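Local coordinates for protein type III secretion system effector HopBA1 (Pseudomonas syringae pv. aptata, PDB 5T09) that acts as a virulence factor recognised by the Arabidopsis resistance protein RBA1, enhancing RBA1 self-association and thereby triggering plant cell death, at residues 50-55 and 59-64; 167-172 and 192-197; 102-107 and 126-131; 136-141 and 174-179; 42-47 and 75-80. All coordinates share one frame; numbering follows the deposited sequence.

Contact 1 of 5, residues 50-55 and 59-64; sequences VYIGDE and LFIPKL
Ile61, near the start of helix 60-74, supplies nearly all that this helix offers to the end of strand 50-54, and both of its branches are used. Strand and helix run roughly antiparallel, their axes 148° apart and 9.9 Å at closest approach, as expected where a strand of a parallel alpha/beta sheet leads through a short loop into the helix that covers it. On the enclosed side the packing is dense all round one methyl. There CG2 of Ile61 meets CG2 of Ile52 at 4.1 Å, the two side chains sliding past each other in opposite directions. The same methyl sits 3.5 Å from OD1 of Asp54, whose carboxylate reaches the helix because CG lies anti to the backbone N (chi1 -163°). Trp188 of strand 184-190 and Phe213 of strand 209-214 also touch Ile61, so a branched aliphatic residue suits this buried spot.

The partly exposed side has a single close approach. CG1 of Ile61 is anti to its carbonyl carbon and carries CD1 to the start of the loop, 3.5 Å from the backbone N of Glu55 and 4.0 Å from its CB. Beyond that, Glu55 offers little more than its aliphatic stem, crossing the isoleucine at about a right angle.

No hydrogen bond joins the two segments. Asp54 OD1 is hydrogen-bonded to Trp188 NE1 and OD2 to His56 ND1, and toward the helix the carboxylate merely borders a methyl group: the join is apolar, and the buried acid is satisfied by the loop and by strand 184-190.

Contact 2 of 5, residues 167-172 and 192-197; sequences VAWDAA and GHFSNS
Trp169 and His193 form a face-to-face aromatic stack that ties helix 166-179 of this alpha/beta fold to the loop following strand 184-190. The histidine lies over the six-membered part of the indole, with centroids 3.9 Å apart and planes 20° from parallel. Trp169 CH2 stands over the middle of the imidazole, 3.4 Å from its NE2, while His193 ND1 falls toward the rim of the indole, 3.4 Å from CZ3. A flat indole offers a broad face for the smaller imidazole, while the nitrogens at the ring edges stay available to polar partners.

Phe194 completes the first shell. Its CE1 comes near the plane of the indole at the edge, 4.5 Å from Trp169 CZ3, a much looser touch than the stack beside it.

Farther out, hydrogen bonds at the ring edges fix how each ring is turned. Trp169 NE1 is bound to Asp141 OD1 at the end of strand 136-141, and His193 ND1 to Asn166 OD1 at the start of the tryptophan's own helix. Arg162 of helix 152-163 touches both rings. Phe194 in turn meets the Tyr51 ring and packs on Pro202, a residue of the potassium site, the ion being about 9 Å from the phenylalanine side chain.

The turn carrying Phe194 is closed from within: Ser197 OG donates to Phe194 O over 2.8 Å, at a C=O...OG angle of 159°.

Contact 3 of 5, residues 102-107 and 126-131; sequences SAVKHF and ALCSAH
Val104 and Cys128 mark where helices 101-112 and 117-132 come nearest within these segments, their CA atoms 7.9 Å apart. Both segments are regular helix, held by backbone bonds such as Phe107 N to Ala103 O and His131 N to Leu127 O. No hydrogen bond crosses between the two segments, and side chains bridge the gap.

Val104 does the work on its side by splitting its two methyls between successive residues of the other helix. CG1, anti to the backbone N (chi1 172°), meets CD1 of Leu127 at 4.0 Å, the two side chains approaching at a slant. CG2, on the other branch, faces the sulfur of Cys128, with CG2 and SG 3.8 Å apart. A beta-branched residue fits such a fork, since both methyls spring from CB and can face two neighbours without a long chain. Cysteine is small and apolar enough to let the helices draw together here, whereas leucine reaches farther and also touches Phe93 of helix 90-99.

Beyond this small apolar patch, helix 90-99 closes in, with Leu97 against Val104. Toward the outside, Lys105 forms a salt bridge with Asp117, adding a charged link between the same two helices near the surface.

The arrangement is one of helix packing on helix in the outer part of an alpha/beta protein: helix 101-112 rests on helix 117-132, which itself leads into the edge strand 136-141 of the largely parallel sheet.

Contact 4 of 5, residues 136-141 and 174-179; sequences YVSGID and TREASA
Glu176 and Tyr136 join helix 166-179 to strand 136-141, part of a beta-alpha-beta crossover in which the chain leaves this edge strand and returns as the parallel strand 184-190, with strand 77-82 between them. The glutamate can be followed outward. Its CB rests against Ser138, 3.4 Å from OG, and also nears Tyr136 CE2. CG continues over the serine, 3.7 Å from its CB; a small residue suits this place, because the helix comes close to the strand here. The bend at chi2 (-45°) then turns the carboxylate toward the tyrosine.

At the tip, OE1 accepts a short hydrogen bond from Tyr136 OH, 2.6 Å long. The hydroxyl comes from above the carboxylate, 45° out of its plane, and ring and carboxylate planes stand 76° apart. OE2 is held separately by His87 NE2, so two groups grip the acid and fix its rotation. Ser138 OG is bonded to His79 NE2 of the neighbouring strand 77-82. Besides its hydroxyl, the tyrosine presents a ring edge to the helix: the backbone O of Glu176 lies in the ring plane, 3.5 Å from CE2.

Contact 5 of 5, residues 42-47 and 75-80; sequences GAASDN and AGVDHL
Ala44 points its CB toward the strand, whereas the CB of Val77 leaves to one side, and it is CG2 of the valine that meets the alanine methyl, 3.6 Å from Ala44 CB. This is the closest touch between helix 42-46 and the start of strand 77-82. Val77 turns CG1 anti to its backbone N (chi1 179°), which leaves CG2 as the branch that faces the alanine. The small side chain of alanine suits a helix lying this close to the strand.

At the partly exposed rim, Ser45 and Ala75 pair more loosely, CB to CB at 4.4 Å. The serine touches through its CB, its hydroxyl being swung anti to the backbone N, which suits the partly exposed edge. Gly76, with its positive phi of 112°, closes helix 60-74 in a Schellman motif; a side chain there would jam against the preceding carbonyl, so glycine fits the turn.

The end of the first helix is finished off by Asn47, whose ND2 donates back to Ala43 O, 3.2 Å away, in an almost straight bond (169°) on a carbonyl lone pair.

Lys184, at the start of strand 184-190, reaches the carbonyl oxygens of Ala44 and Ser45, where the helix end would favour a positive charge. Leu72 of helix 60-74 touches both Ala44 and Val77, while Ala43 packs on Leu209 and Ile211 of strand 209-214, so helix 36-46 sits beside helix 60-74 against the sheet.

Contacts 1, 4 and 5 all set a helix against the same largely parallel sheet, and contact 1, some 6 Å from the chain centre, is the deepest of the five. Contacts 1 and 5 use successive elements: helix 36-46 runs into strand 49-54, and helix 60-74 into strand 77-82. They touch where Val50 packs on Ala43 and Ala44. Contacts 2 and 4 share helix 166-179 and are joined by the bond from Trp169 to Asp141. Contacts 1, 2 and 3 are buried, 4 and 5 only partly, although contact 3 lies farthest out. Chemistry differs too: mainly aliphatic packing in contacts 1, 3 and 5, with a sulfur in contact 3, ring stacking in contact 2, and a hydrogen-bonded acid in contact 4.

Contact 1 of 5, residues 50-55 and 59-64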
# COMPACT_ATOMS: atom_id res chain seq x y z
N VAL A 50 -6.47 6.10 2.22
CA VAL A 50 -5.16 6.05 2.85
C VAL A 50 -4.21 5.34 1.90
O VAL A 50 -4.56 4.32 1.30
CB VAL A 50 -5.21 5.32 4.21
CG1 VAL A 50 -3.80 5.10 4.76
CG2 VAL A 50 -6.06 6.11 5.20
N TYR A 51 -3.00 5.88 1.77
CA TYR A 51 -1.93 5.24 1.01
C TYR A 51 -0.90 4.68 1.98
O TYR A 51 -0.42 5.40 2.86
CB TYR A 51 -1.26 6.23 0.06
CG TYR A 51 -2.14 6.73 -1.06
CD1 TYR A 51 -2.23 6.04 -2.26
CD2 TYR A 51 -2.89 7.89 -0.92
CE1 TYR A 51 -3.03 6.50 -3.30
CE2 TYR A 51 -3.70 8.35 -1.94
CZ TYR A 51 -3.76 7.65 -3.13
OH TYR A 51 -4.56 8.10 -4.15
N ILE A 52 -0.56 3.41 1.81
CA ILE A 52 0.49 2.76 2.58
C ILE A 52 1.71 2.65 1.67
O ILE A 52 1.72 1.87 0.72
CB ILE A 52 0.07 1.38 3.10
CG1 ILE A 52 -1.11 1.52 4.07
CG2 ILE A 52 1.24 0.69 3.80
CD1 ILE A 52 -1.69 0.19 4.53
N GLY A 53 2.75 3.44 1.97
CA GLY A 53 3.95 3.42 1.18
C GLY A 53 4.81 2.21 1.50
O GLY A 53 5.42 2.14 2.56
N ASP A 54 4.84 1.24 0.59
CA ASP A 54 5.55 0.00 0.85
C ASP A 54 7.05 0.20 0.70
O ASP A 54 7.51 0.97 -0.15
CB ASP A 54 5.10 -1.10 -0.11
CG ASP A 54 5.49 -2.48 0.38
OD1 ASP A 54 5.21 -2.78 1.56
OD2 ASP A 54 6.08 -3.24 -0.41
N GLU A 55 7.80 -0.48 1.55
CA GLU A 55 9.23 -0.70 1.37
C GLU A 55 9.38 -2.18 1.07
O GLU A 55 9.26 -3.02 1.97
CB GLU A 55 10.03 -0.28 2.59
CG GLU A 55 9.81 1.16 3.02
CD GLU A 55 10.73 1.58 4.15
OE1 GLU A 55 11.87 1.06 4.21
OE2 GLU A 55 10.32 2.42 4.97
N LEU A 59 9.50 -6.88 6.45
CA LEU A 59 8.45 -7.73 7.01
C LEU A 59 7.45 -6.93 7.84
O LEU A 59 6.28 -7.31 7.93
CB LEU A 59 9.08 -8.83 7.87
CG LEU A 59 10.06 -9.76 7.14
CD1 LEU A 59 10.92 -10.53 8.12
CD2 LEU A 59 9.30 -10.72 6.24
N PHE A 60 7.89 -5.84 8.47
CA PHE A 60 7.02 -5.13 9.41
C PHE A 60 5.72 -4.68 8.76
O PHE A 60 4.66 -4.73 9.39
CB PHE A 60 7.76 -3.93 10.00
CG PHE A 60 6.89 -3.04 10.85
CD1 PHE A 60 6.71 -3.31 12.19
CD2 PHE A 60 6.25 -1.95 10.29
CE1 PHE A 60 5.91 -2.50 12.97
CE2 PHE A 60 5.45 -1.13 11.06
CZ PHE A 60 5.28 -1.41 12.40
N ILE A 61 5.78 -4.23 7.51
CA ILE A 61 4.65 -3.57 6.87
C ILE A 61 3.54 -4.58 6.58
O ILE A 61 2.40 -4.36 7.00
CB ILE A 61 5.11 -2.82 5.61
CG1 ILE A 61 6.03 -1.67 6.02
CG2 ILE A 61 3.91 -2.28 4.82
CD1 ILE A 61 6.77 -1.00 4.88
N PRO A 62 3.81 -5.69 5.88
CA PRO A 62 2.74 -6.68 5.68
C PRO A 62 2.25 -7.30 6.98
O PRO A 62 1.06 -7.63 7.09
CB PRO A 62 3.39 -7.72 4.76
CG PRO A 62 4.86 -7.51 4.90
CD PRO A 62 5.03 -6.05 5.14
N LYS A 63 3.13 -7.48 7.97
CA LYS A 63 2.67 -7.96 9.27
C LYS A 63 1.70 -6.98 9.91
O LYS A 63 0.70 -7.38 10.51
CB LYS A 63 3.87 -8.19 10.20
CG LYS A 63 4.61 -9.50 9.98
CD LYS A 63 5.79 -9.65 10.93
CE LYS A 63 5.36 -9.66 12.40
NZ LYS A 63 6.50 -9.91 13.32
N LEU A 64 2.00 -5.68 9.80
CA LEU A 64 1.10 -4.68 10.35
C LEU A 64 -0.29 -4.78 9.72
O LEU A 64 -1.30 -4.72 10.41
CB LEU A 64 1.68 -3.28 10.13
CG LEU A 64 0.77 -2.11 10.50
CD1 LEU A 64 0.36 -2.18 11.96
CD2 LEU A 64 1.46 -0.79 10.19

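Contact 2 of 5, residues 167-172 and 192-197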
# COMPACT_ATOMS: atom_id res chain seq x y z
N VAL A 167 -1.15 7.34 -12.67
CA VAL A 167 -2.46 7.63 -13.22
C VAL A 167 -3.24 6.35 -13.46
O VAL A 167 -4.47 6.32 -13.30
CB VAL A 167 -2.31 8.47 -14.51
CG1 VAL A 167 -1.68 7.66 -15.63
CG2 VAL A 167 -3.65 9.02 -14.93
N ALA A 168 -2.55 5.27 -13.84
CA ALA A 168 -3.23 4.01 -14.11
C ALA A 168 -3.50 3.23 -12.83
O ALA A 168 -4.56 2.60 -12.69
CB ALA A 168 -2.40 3.17 -15.08
N TRP A 169 -2.55 3.25 -11.89
CA TRP A 169 -2.81 2.71 -10.56
C TRP A 169 -4.07 3.32 -9.97
O TRP A 169 -4.91 2.61 -9.39
CB TRP A 169 -1.63 3.00 -9.64
CG TRP A 169 -0.44 2.11 -9.78
CD1 TRP A 169 -0.16 1.24 -10.80
CD2 TRP A 169 0.65 2.02 -8.86
NE1 TRP A 169 1.04 0.61 -10.56
CE2 TRP A 169 1.56 1.07 -9.38
CE3 TRP A 169 0.94 2.65 -7.65
CZ2 TRP A 169 2.74 0.74 -8.72
CZ3 TRP A 169 2.11 2.32 -7.00
CH2 TRP A 169 2.99 1.37 -7.53
N ASP A 170 -4.21 4.64 -10.10
CA ASP A 170 -5.36 5.34 -9.52
C ASP A 170 -6.65 4.95 -10.22
O ASP A 170 -7.68 4.74 -9.57
CB ASP A 170 -5.12 6.85 -9.60
CG ASP A 170 -6.27 7.66 -9.06
OD1 ASP A 170 -6.40 7.75 -7.82
OD2 ASP A 170 -7.04 8.21 -9.87
N ALA A 171 -6.62 4.81 -11.55
CA ALA A 171 -7.82 4.43 -12.28
C ALA A 171 -8.29 3.04 -11.88
O ALA A 171 -9.49 2.80 -11.74
CB ALA A 171 -7.56 4.49 -13.79
N ALA A 172 -7.35 2.11 -11.69
CA ALA A 172 -7.71 0.75 -11.29
C ALA A 172 -8.24 0.71 -9.86
O ALA A 172 -9.20 -0.01 -9.57
CB ALA A 172 -6.51 -0.18 -11.45
N GLY A 192 7.92 5.10 -3.19
CA GLY A 192 8.43 6.05 -4.17
C GLY A 192 7.33 6.68 -5.01
O GLY A 192 7.49 7.79 -5.51
N HIS A 193 6.20 5.99 -5.16
CA HIS A 193 5.10 6.52 -5.95
C HIS A 193 4.33 7.61 -5.22
O HIS A 193 3.57 8.35 -5.85
CB HIS A 193 4.15 5.39 -6.34
CG HIS A 193 4.74 4.41 -7.31
ND1 HIS A 193 4.37 4.35 -8.63
CD2 HIS A 193 5.69 3.46 -7.14
CE1 HIS A 193 5.07 3.40 -9.24
NE2 HIS A 193 5.88 2.85 -8.36
N PHE A 194 4.53 7.74 -3.90
CA PHE A 194 3.74 8.65 -3.08
C PHE A 194 4.56 9.83 -2.57
O PHE A 194 4.17 10.47 -1.58
CB PHE A 194 3.14 7.88 -1.89
CG PHE A 194 2.40 6.63 -2.28
CD1 PHE A 194 1.78 6.52 -3.51
CD2 PHE A 194 2.33 5.56 -1.41
CE1 PHE A 194 1.10 5.37 -3.86
CE2 PHE A 194 1.65 4.41 -1.75
CZ PHE A 194 1.04 4.31 -2.98
N SER A 195 5.68 10.14 -3.22
CA SER A 195 6.48 11.28 -2.80
C SER A 195 5.75 12.59 -3.12
O SER A 195 4.81 12.63 -3.92
CB SER A 195 7.84 11.27 -3.49
OG SER A 195 7.70 11.39 -4.90
N ASN A 196 6.20 13.67 -2.48
CA ASN A 196 5.64 15.00 -2.67
C ASN A 196 4.11 14.96 -2.60
O ASN A 196 3.41 15.53 -3.45
CB ASN A 196 6.11 15.61 -3.99
CG ASN A 196 7.61 15.81 -4.03
OD1 ASN A 196 8.16 16.67 -3.34
ND2 ASN A 196 8.29 15.01 -4.86
N SER A 197 3.59 14.28 -1.58
CA SER A 197 2.17 14.03 -1.44
C SER A 197 1.52 14.82 -0.31
O SER A 197 0.32 14.64 -0.07
CB SER A 197 1.92 12.54 -1.22
OG SER A 197 2.51 12.11 -0.00

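Contact 3 of 5, residues 102-107 and 126-131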
# COMPACT_ATOMS: atom_id res chain seq x y z
N SER A 102 -1.04 -20.18 0.47
CA SER A 102 -0.06 -20.88 -0.36
C SER A 102 -0.29 -20.57 -1.84
O SER A 102 0.66 -20.43 -2.61
CB SER A 102 -0.14 -22.38 -0.11
OG SER A 102 0.01 -22.67 1.28
N ALA A 103 -1.56 -20.46 -2.25
CA ALA A 103 -1.86 -20.16 -3.64
C ALA A 103 -1.47 -18.73 -4.00
O ALA A 103 -0.93 -18.48 -5.09
CB ALA A 103 -3.35 -20.38 -3.91
N VAL A 104 -1.72 -17.77 -3.10
CA VAL A 104 -1.39 -16.38 -3.38
C VAL A 104 0.12 -16.22 -3.57
O VAL A 104 0.58 -15.50 -4.47
CB VAL A 104 -1.92 -15.47 -2.26
CG1 VAL A 104 -1.41 -14.03 -2.43
CG2 VAL A 104 -3.44 -15.49 -2.25
N LYS A 105 0.91 -16.89 -2.73
CA LYS A 105 2.36 -16.76 -2.83
C LYS A 105 2.86 -17.23 -4.19
O LYS A 105 3.65 -16.54 -4.84
CB LYS A 105 3.02 -17.56 -1.70
CG LYS A 105 4.53 -17.43 -1.62
CD LYS A 105 5.09 -18.25 -0.48
CE LYS A 105 6.61 -18.23 -0.45
NZ LYS A 105 7.16 -19.20 0.54
N HIS A 106 2.40 -18.40 -4.64
CA HIS A 106 2.80 -18.90 -5.95
C HIS A 106 2.37 -17.96 -7.06
O HIS A 106 3.08 -17.82 -8.06
CB HIS A 106 2.21 -20.30 -6.17
CG HIS A 106 3.00 -21.14 -7.12
ND1 HIS A 106 4.18 -21.76 -6.77
CD2 HIS A 106 2.77 -21.48 -8.41
CE1 HIS A 106 4.65 -22.43 -7.80
NE2 HIS A 106 3.81 -22.29 -8.81
N PHE A 107 1.21 -17.31 -6.91
CA PHE A 107 0.74 -16.38 -7.93
C PHE A 107 1.59 -15.11 -7.98
O PHE A 107 1.79 -14.54 -9.06
CB PHE A 107 -0.73 -16.04 -7.68
CG PHE A 107 -1.28 -14.99 -8.61
CD1 PHE A 107 -1.85 -15.35 -9.82
CD2 PHE A 107 -1.23 -13.65 -8.27
CE1 PHE A 107 -2.36 -14.40 -10.67
CE2 PHE A 107 -1.74 -12.69 -9.13
CZ PHE A 107 -2.30 -13.07 -10.33
N ALA A 126 -1.02 -11.20 4.42
CA ALA A 126 -1.75 -9.95 4.59
C ALA A 126 -2.92 -9.85 3.63
O ALA A 126 -4.03 -9.44 4.01
CB ALA A 126 -0.80 -8.76 4.41
N LEU A 127 -2.71 -10.21 2.36
CA LEU A 127 -3.80 -10.19 1.39
C LEU A 127 -4.90 -11.16 1.81
O LEU A 127 -6.09 -10.82 1.77
CB LEU A 127 -3.28 -10.54 0.00
CG LEU A 127 -2.19 -9.62 -0.56
CD1 LEU A 127 -1.79 -10.08 -1.95
CD2 LEU A 127 -2.66 -8.17 -0.58
N CYS A 128 -4.53 -12.37 2.22
CA CYS A 128 -5.52 -13.34 2.67
C CYS A 128 -6.25 -12.84 3.91
O CYS A 128 -7.48 -12.94 3.99
CB CYS A 128 -4.84 -14.68 2.95
SG CYS A 128 -4.32 -15.55 1.46
N SER A 129 -5.52 -12.28 4.88
CA SER A 129 -6.15 -11.80 6.11
C SER A 129 -7.13 -10.67 5.82
O SER A 129 -8.17 -10.57 6.47
CB SER A 129 -5.09 -11.35 7.11
OG SER A 129 -4.12 -12.36 7.33
N ALA A 130 -6.80 -9.81 4.85
CA ALA A 130 -7.74 -8.78 4.44
C ALA A 130 -8.96 -9.40 3.78
O ALA A 130 -10.11 -9.04 4.10
CB ALA A 130 -7.06 -7.79 3.49
N HIS A 131 -8.74 -10.34 2.86
CA HIS A 131 -9.85 -10.98 2.16
C HIS A 131 -10.82 -11.63 3.15
O HIS A 131 -12.03 -11.35 3.12
CB HIS A 131 -9.31 -12.02 1.18
CG HIS A 131 -10.39 -12.74 0.42
ND1 HIS A 131 -11.12 -12.14 -0.58
CD2 HIS A 131 -10.85 -14.01 0.52
CE1 HIS A 131 -11.99 -13.01 -1.06
NE2 HIS A 131 -11.84 -14.15 -0.41

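Contact 4 of 5, residues 136-141 and 174-179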
# COMPACT_ATOMS: atom_id res chain seq x y z
N TYR A 136 -12.43 -6.38 0.10
CA TYR A 136 -12.17 -6.71 -1.30
C TYR A 136 -10.74 -6.33 -1.66
O TYR A 136 -10.37 -5.15 -1.57
CB TYR A 136 -13.19 -5.99 -2.19
CG TYR A 136 -12.95 -6.12 -3.68
CD1 TYR A 136 -12.49 -7.31 -4.23
CD2 TYR A 136 -13.23 -5.06 -4.53
CE1 TYR A 136 -12.28 -7.42 -5.60
CE2 TYR A 136 -13.03 -5.17 -5.89
CZ TYR A 136 -12.56 -6.35 -6.42
OH TYR A 136 -12.36 -6.45 -7.78
N VAL A 137 -9.95 -7.31 -2.07
CA VAL A 137 -8.55 -7.11 -2.44
C VAL A 137 -8.46 -7.15 -3.96
O VAL A 137 -8.86 -8.13 -4.59
CB VAL A 137 -7.63 -8.17 -1.82
CG1 VAL A 137 -6.17 -7.83 -2.07
CG2 VAL A 137 -7.90 -8.32 -0.32
N SER A 138 -7.90 -6.10 -4.56
CA SER A 138 -7.76 -6.03 -6.01
C SER A 138 -6.39 -5.49 -6.36
O SER A 138 -5.66 -4.97 -5.51
CB SER A 138 -8.86 -5.15 -6.63
OG SER A 138 -8.64 -3.79 -6.32
N GLY A 139 -6.04 -5.61 -7.64
CA GLY A 139 -4.75 -5.18 -8.14
C GLY A 139 -4.83 -3.84 -8.85
O GLY A 139 -5.85 -3.49 -9.45
N ILE A 140 -3.74 -3.08 -8.77
CA ILE A 140 -3.64 -1.78 -9.43
C ILE A 140 -2.57 -1.74 -10.50
O ILE A 140 -2.55 -0.78 -11.29
CB ILE A 140 -3.38 -0.65 -8.41
CG1 ILE A 140 -1.99 -0.85 -7.77
CG2 ILE A 140 -4.48 -0.62 -7.37
CD1 ILE A 140 -1.62 0.17 -6.72
N ASP A 141 -1.69 -2.72 -10.56
CA ASP A 141 -0.48 -2.56 -11.36
C ASP A 141 -0.76 -2.81 -12.84
O ASP A 141 -1.75 -3.43 -13.22
CB ASP A 141 0.62 -3.50 -10.87
CG ASP A 141 2.01 -3.02 -11.25
OD1 ASP A 141 2.14 -1.85 -11.67
OD2 ASP A 141 2.97 -3.80 -11.11
N THR A 174 -9.69 3.16 -8.25
CA THR A 174 -11.00 3.79 -8.28
C THR A 174 -12.06 2.82 -8.80
O THR A 174 -13.10 2.63 -8.17
CB THR A 174 -10.96 5.04 -9.15
OG1 THR A 174 -10.03 5.98 -8.61
CG2 THR A 174 -12.34 5.68 -9.24
N ARG A 175 -11.80 2.22 -9.96
CA ARG A 175 -12.77 1.31 -10.57
C ARG A 175 -13.21 0.23 -9.58
O ARG A 175 -14.41 -0.04 -9.44
CB ARG A 175 -12.15 0.67 -11.81
CG ARG A 175 -13.09 -0.28 -12.56
CD ARG A 175 -12.30 -1.22 -13.46
NE ARG A 175 -11.83 -0.56 -14.68
CZ ARG A 175 -12.40 -0.69 -15.88
NH1 ARG A 175 -13.46 -1.47 -16.06
NH2 ARG A 175 -11.89 -0.05 -16.92
N GLU A 176 -12.26 -0.40 -8.90
CA GLU A 176 -12.59 -1.53 -8.05
C GLU A 176 -13.23 -1.09 -6.73
O GLU A 176 -14.08 -1.82 -6.20
CB GLU A 176 -11.34 -2.37 -7.78
CG GLU A 176 -10.77 -3.03 -9.04
CD GLU A 176 -11.85 -3.69 -9.89
OE1 GLU A 176 -12.76 -4.33 -9.31
OE2 GLU A 176 -11.81 -3.53 -11.13
N ALA A 177 -12.85 0.07 -6.20
CA ALA A 177 -13.56 0.60 -5.04
C ALA A 177 -15.03 0.83 -5.36
O ALA A 177 -15.92 0.45 -4.59
CB ALA A 177 -12.90 1.90 -4.57
N SER A 178 -15.31 1.46 -6.51
CA SER A 178 -16.69 1.71 -6.89
C SER A 178 -17.44 0.41 -7.18
O SER A 178 -18.64 0.31 -6.89
CB SER A 178 -16.74 2.62 -8.12
OG SER A 178 -16.08 3.86 -7.87
N ALA A 179 -16.75 -0.59 -7.74
CA ALA A 179 -17.41 -1.83 -8.11
C ALA A 179 -18.02 -2.56 -6.92
O ALA A 179 -18.91 -3.39 -7.10
CB ALA A 179 -16.43 -2.75 -8.84

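Contact 5 of 5, residues 42-47 and 75-80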
# COMPACT_ATOMS: atom_id res chain seq x y z
N GLY A 42 -6.58 4.30 13.09
CA GLY A 42 -7.04 5.66 13.30
C GLY A 42 -6.92 6.51 12.04
O GLY A 42 -7.77 7.36 11.78
N ALA A 43 -5.87 6.28 11.26
CA ALA A 43 -5.71 7.02 10.01
C ALA A 43 -6.79 6.64 9.01
O ALA A 43 -7.32 7.50 8.30
CB ALA A 43 -4.32 6.77 9.43
N ALA A 44 -7.13 5.35 8.93
CA ALA A 44 -8.22 4.93 8.06
C ALA A 44 -9.56 5.41 8.59
O ALA A 44 -10.46 5.74 7.80
CB ALA A 44 -8.23 3.41 7.92
N SER A 45 -9.72 5.48 9.92
CA SER A 45 -10.97 5.96 10.49
C SER A 45 -11.21 7.43 10.16
O SER A 45 -12.36 7.86 10.06
CB SER A 45 -10.97 5.75 12.00
OG SER A 45 -12.19 6.22 12.57
N ASP A 46 -10.14 8.20 9.97
CA ASP A 46 -10.27 9.64 9.74
C ASP A 46 -10.27 10.03 8.27
O ASP A 46 -10.51 11.20 7.96
CB ASP A 46 -9.12 10.38 10.45
CG ASP A 46 -9.13 10.17 11.96
OD1 ASP A 46 -10.21 9.87 12.51
OD2 ASP A 46 -8.06 10.31 12.59
N ASN A 47 -10.02 9.09 7.36
CA ASN A 47 -9.92 9.40 5.94
C ASN A 47 -10.65 8.36 5.11
O ASN A 47 -10.70 7.18 5.46
CB ASN A 47 -8.45 9.46 5.48
CG ASN A 47 -7.72 10.67 6.03
OD1 ASN A 47 -7.77 11.75 5.45
ND2 ASN A 47 -7.02 10.48 7.14
N ALA A 75 -13.47 -0.26 10.92
CA ALA A 75 -13.35 1.18 10.78
C ALA A 75 -13.99 1.72 9.51
O ALA A 75 -14.10 2.94 9.36
CB ALA A 75 -11.87 1.58 10.82
N GLY A 76 -14.42 0.84 8.60
CA GLY A 76 -15.04 1.25 7.36
C GLY A 76 -14.23 0.95 6.12
O GLY A 76 -14.65 1.34 5.02
N VAL A 77 -13.09 0.28 6.24
CA VAL A 77 -12.26 -0.06 5.09
C VAL A 77 -12.87 -1.29 4.42
O VAL A 77 -12.87 -2.39 4.98
CB VAL A 77 -10.81 -0.32 5.50
CG1 VAL A 77 -9.96 -0.71 4.28
CG2 VAL A 77 -10.22 0.90 6.19
N ASP A 78 -13.40 -1.10 3.21
CA ASP A 78 -13.99 -2.19 2.44
C ASP A 78 -13.15 -2.62 1.25
O ASP A 78 -13.50 -3.60 0.59
CB ASP A 78 -15.39 -1.79 1.95
CG ASP A 78 -16.33 -1.44 3.09
OD1 ASP A 78 -16.32 -2.15 4.11
OD2 ASP A 78 -17.08 -0.45 2.96
N HIS A 79 -12.06 -1.92 0.96
CA HIS A 79 -11.31 -2.15 -0.26
C HIS A 79 -9.82 -1.95 0.00
O HIS A 79 -9.43 -0.95 0.61
CB HIS A 79 -11.78 -1.19 -1.37
CG HIS A 79 -11.08 -1.39 -2.67
ND1 HIS A 79 -10.62 -0.34 -3.44
CD2 HIS A 79 -10.77 -2.52 -3.36
CE1 HIS A 79 -10.06 -0.81 -4.54
NE2 HIS A 79 -10.13 -2.13 -4.51
N LEU A 80 -9.02 -2.90 -0.47
CA LEU A 80 -7.56 -2.82 -0.39
C LEU A 80 -7.00 -3.06 -1.79
O LEU A 80 -7.09 -4.17 -2.32
CB LEU A 80 -7.00 -3.84 0.61
CG LEU A 80 -5.48 -3.98 0.66
CD1 LEU A 80 -4.83 -2.69 1.13
CD2 LEU A 80 -5.11 -5.14 1.56